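Local coordinates for protein nitroreductase (Bacteroides fragilis NCTC 9343, PDB 3EK3) that binds flavin mononucleotide and probably works as an FMN-dependent oxidoreductase that draws electrons from NADH or NADPH, at residues Asp28-Ile33 / Phe51-Asn56. Numbering follows the deposited sequence.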
ATOM      1  N   ASP A  28      -2.728   2.454 -23.987  1.00 15.51           N
ATOM      2  CA  ASP A  28      -3.979   2.045 -23.329  0.50 15.04           C
ATOM      3  C   ASP A  28      -3.705   1.291 -22.016  1.00 16.74           C
ATOM      4  O   ASP A  28      -4.383   1.540 -20.986  1.00 15.13           O
ATOM      5  CB  ASP A  28      -4.958   1.290 -24.267  0.50 15.95           C
ATOM      6  CG  ASP A  28      -4.396  -0.026 -24.846  0.50 13.56           C
ATOM      7  OD1 ASP A  28      -3.203  -0.345 -24.667  0.50 18.65           O
ATOM      8  OD2 ASP A  28      -5.177  -0.744 -25.531  0.50 19.07           O
ATOM      9  N   ASP A  29      -2.689   0.423 -22.023  1.00 15.30           N
ATOM     10  CA  ASP A  29      -2.279  -0.294 -20.800  1.00 14.57           C
ATOM     11  C   ASP A  29      -1.742   0.659 -19.757  1.00 13.41           C
ATOM     12  O   ASP A  29      -2.087   0.550 -18.587  1.00 13.18           O
ATOM     13  CB  ASP A  29      -1.233  -1.359 -21.103  1.00 14.50           C
ATOM     14  CG  ASP A  29      -1.806  -2.537 -21.898  1.00 18.56           C
ATOM     15  OD1 ASP A  29      -3.036  -2.690 -21.957  1.00 27.79           O
ATOM     16  OD2 ASP A  29      -1.017  -3.314 -22.460  1.00 26.26           O
ATOM     17  N   LEU A  30      -0.921   1.609 -20.177  1.00 11.92           N
ATOM     18  CA  LEU A  30      -0.387   2.575 -19.222  1.00 12.53           C
ATOM     19  C   LEU A  30      -1.550   3.320 -18.604  1.00 13.13           C
ATOM     20  O   LEU A  30      -1.610   3.425 -17.396  1.00 12.97           O
ATOM     21  CB  LEU A  30       0.600   3.532 -19.876  1.00 12.06           C
ATOM     22  CG  LEU A  30       1.104   4.621 -18.941  1.00 15.02           C
ATOM     23  CD1 LEU A  30       1.805   3.987 -17.726  1.00 16.52           C
ATOM     24  CD2 LEU A  30       2.015   5.582 -19.696  1.00 15.22           C
ATOM     25  N   ASN A  31      -2.510   3.789 -19.409  1.00 14.32           N
ATOM     26  CA  ASN A  31      -3.661   4.518 -18.844  1.00 15.90           C
ATOM     27  C   ASN A  31      -4.485   3.682 -17.849  1.00 15.46           C
ATOM     28  O   ASN A  31      -4.895   4.175 -16.807  1.00 14.27           O
ATOM     29  CB  ASN A  31      -4.582   5.030 -19.939  1.00 16.67           C
ATOM     30  CG  ASN A  31      -3.976   6.185 -20.717  1.00 21.29           C
ATOM     31  OD1 ASN A  31      -3.246   7.005 -20.164  1.00 19.81           O
ATOM     32  ND2 ASN A  31      -4.332   6.283 -21.995  1.00 23.00           N
ATOM     33  N   ALA A  32      -4.684   2.417 -18.172  1.00 13.78           N
ATOM     34  CA  ALA A  32      -5.423   1.486 -17.298  1.00 14.43           C
ATOM     35  C   ALA A  32      -4.697   1.285 -15.984  1.00 12.26           C
ATOM     36  O   ALA A  32      -5.330   1.209 -14.918  1.00 13.62           O
ATOM     37  CB  ALA A  32      -5.604   0.143 -17.981  1.00 12.20           C
ATOM     38  N   ILE A  33      -3.372   1.171 -16.056  1.00 11.77           N
ATOM     39  CA  ILE A  33      -2.543   0.988 -14.853  1.00 11.41           C
ATOM     40  C   ILE A  33      -2.563   2.253 -13.978  1.00 13.42           C
ATOM     41  O   ILE A  33      -2.731   2.177 -12.767  1.00 10.66           O
ATOM     42  CB  ILE A  33      -1.084   0.642 -15.253  1.00 12.35           C
ATOM     43  CG1 ILE A  33      -1.009  -0.771 -15.839  1.00 13.63           C
ATOM     44  CG2 ILE A  33      -0.139   0.751 -14.085  1.00 13.57           C
ATOM     45  CD1 ILE A  33       0.307  -1.070 -16.597  1.00 10.80           C
ATOM     46  N   PHE A  51       0.990  11.154  -9.792  1.00 10.01           N
ATOM     47  CA  PHE A  51       1.558  10.046 -10.518  1.00  9.36           C
ATOM     48  C   PHE A  51       2.208  10.604 -11.780  1.00 11.19           C
ATOM     49  O   PHE A  51       1.506  11.042 -12.680  1.00 11.43           O
ATOM     50  CB  PHE A  51       0.456   9.060 -10.908  1.00 10.29           C
ATOM     51  CG  PHE A  51      -0.495   8.691  -9.774  1.00 11.72           C
ATOM     52  CD1 PHE A  51      -0.039   8.059  -8.657  1.00 18.04           C
ATOM     53  CD2 PHE A  51      -1.852   9.017  -9.835  1.00 14.98           C
ATOM     54  CE1 PHE A  51      -0.912   7.697  -7.631  1.00 16.88           C
ATOM     55  CE2 PHE A  51      -2.739   8.665  -8.798  1.00 16.04           C
ATOM     56  CZ  PHE A  51      -2.238   8.017  -7.681  1.00 10.30           C
ATOM     57  N   THR A  52       3.541  10.604 -11.828  1.00 11.95           N
ATOM     58  CA  THR A  52       4.297  11.154 -12.950  1.00 10.28           C
ATOM     59  C   THR A  52       4.900   9.985 -13.716  1.00 13.07           C
ATOM     60  O   THR A  52       5.884   9.385 -13.289  1.00 12.82           O
ATOM     61  CB  THR A  52       5.391  12.157 -12.472  1.00 10.14           C
ATOM     62  OG1 THR A  52       4.777  13.144 -11.639  1.00 12.51           O
ATOM     63  CG2 THR A  52       6.024  12.865 -13.666  1.00 10.15           C
ATOM     64  N   ALA A  53       4.255   9.626 -14.828  1.00 11.69           N
ATOM     65  CA  ALA A  53       4.682   8.504 -15.634  1.00 11.06           C
ATOM     66  C   ALA A  53       5.726   8.975 -16.636  1.00 11.25           C
ATOM     67  O   ALA A  53       5.423   9.728 -17.553  1.00 12.53           O
ATOM     68  CB  ALA A  53       3.491   7.850 -16.351  1.00 11.04           C
ATOM     69  N   VAL A  54       6.966   8.541 -16.454  1.00 11.79           N
ATOM     70  CA  VAL A  54       8.051   8.934 -17.328  1.00  9.70           C
ATOM     71  C   VAL A  54       8.350   7.788 -18.292  1.00 13.20           C
ATOM     72  O   VAL A  54       8.787   6.723 -17.869  1.00 11.47           O
ATOM     73  CB  VAL A  54       9.324   9.294 -16.545  1.00 11.25           C
ATOM     74  CG1 VAL A  54      10.450   9.786 -17.501  1.00 10.06           C
ATOM     75  CG2 VAL A  54       9.004  10.357 -15.501  1.00 10.79           C
ATOM     76  N   CYS A  55       8.112   8.039 -19.582  1.00 12.86           N
ATOM     77  CA  CYS A  55       8.212   7.037 -20.624  1.00 13.22           C
ATOM     78  C   CYS A  55       9.366   7.288 -21.584  1.00 14.18           C
ATOM     79  O   CYS A  55       9.472   6.645 -22.598  1.00 15.93           O
ATOM     80  CB  CYS A  55       6.918   7.044 -21.404  1.00 12.32           C
ATOM     81  SG  CYS A  55       5.480   6.720 -20.387  1.00 17.11           S
ATOM     82  N   ASN A  56      10.242   8.212 -21.239  1.00 12.44           N
ATOM     83  CA  ASN A  56      11.266   8.661 -22.158  1.00 12.24           C
ATOM     84  C   ASN A  56      12.617   8.144 -21.660  1.00 11.85           C
ATOM     85  O   ASN A  56      13.052   8.471 -20.564  1.00 12.28           O
ATOM     86  CB  ASN A  56      11.215  10.187 -22.175  1.00 11.25           C
ATOM     87  CG  ASN A  56      12.129  10.794 -23.199  1.00 14.32           C
ATOM     88  OD1 ASN A  56      13.334  10.625 -23.139  1.00 12.47           O
ATOM     89  ND2 ASN A  56      11.549  11.496 -24.159  1.00 13.00           N
TER
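Leu30 CD2 touches Cys55 SG at 3.7 Å, the closest approach between helix segment 28-33 and segment 51-56. Leu30 CD2 also lies 4.3 Å from Ala53 CB. One branch of one leucine thus carries the contact, meeting Ala53 from the strand and Cys55 just past its end. The leucine CG stands anti to the backbone N (chi1 176°), which extends the side chain from the helix toward the strand. Cys55 turns SG beside its own backbone N (chi1 -58°), and the sulfur meets the methyl. No hydrogen bond joins the segments; the contact is apolar and small, burying 94 Å² in all. Leu30 and Ala53 are buried, and Leu30 also packs on Ile25 and on Leu167 of strand 160-168. Ile33, one turn on, faces the same core through Leu167 and helix 109-126.

The solvent side of the helix is looser. Asp28 points away from the strand and is exposed. Asn31, though exposed, touches Ile188 of the second subunit. Beyond the strand, Asn56 caps helix 57-72 through a bond from Lys59 N to OD1. Thr52 and Val54 bond through their backbones to Ile99 and Leu97 of strand 96-102, and residues 51-54 pair in parallel with a strand of the second subunit. A helix packed on an antiparallel sheet that a parallel strand of the partner subunit extends is characteristic of the dimeric alpha/beta nitroreductase fold.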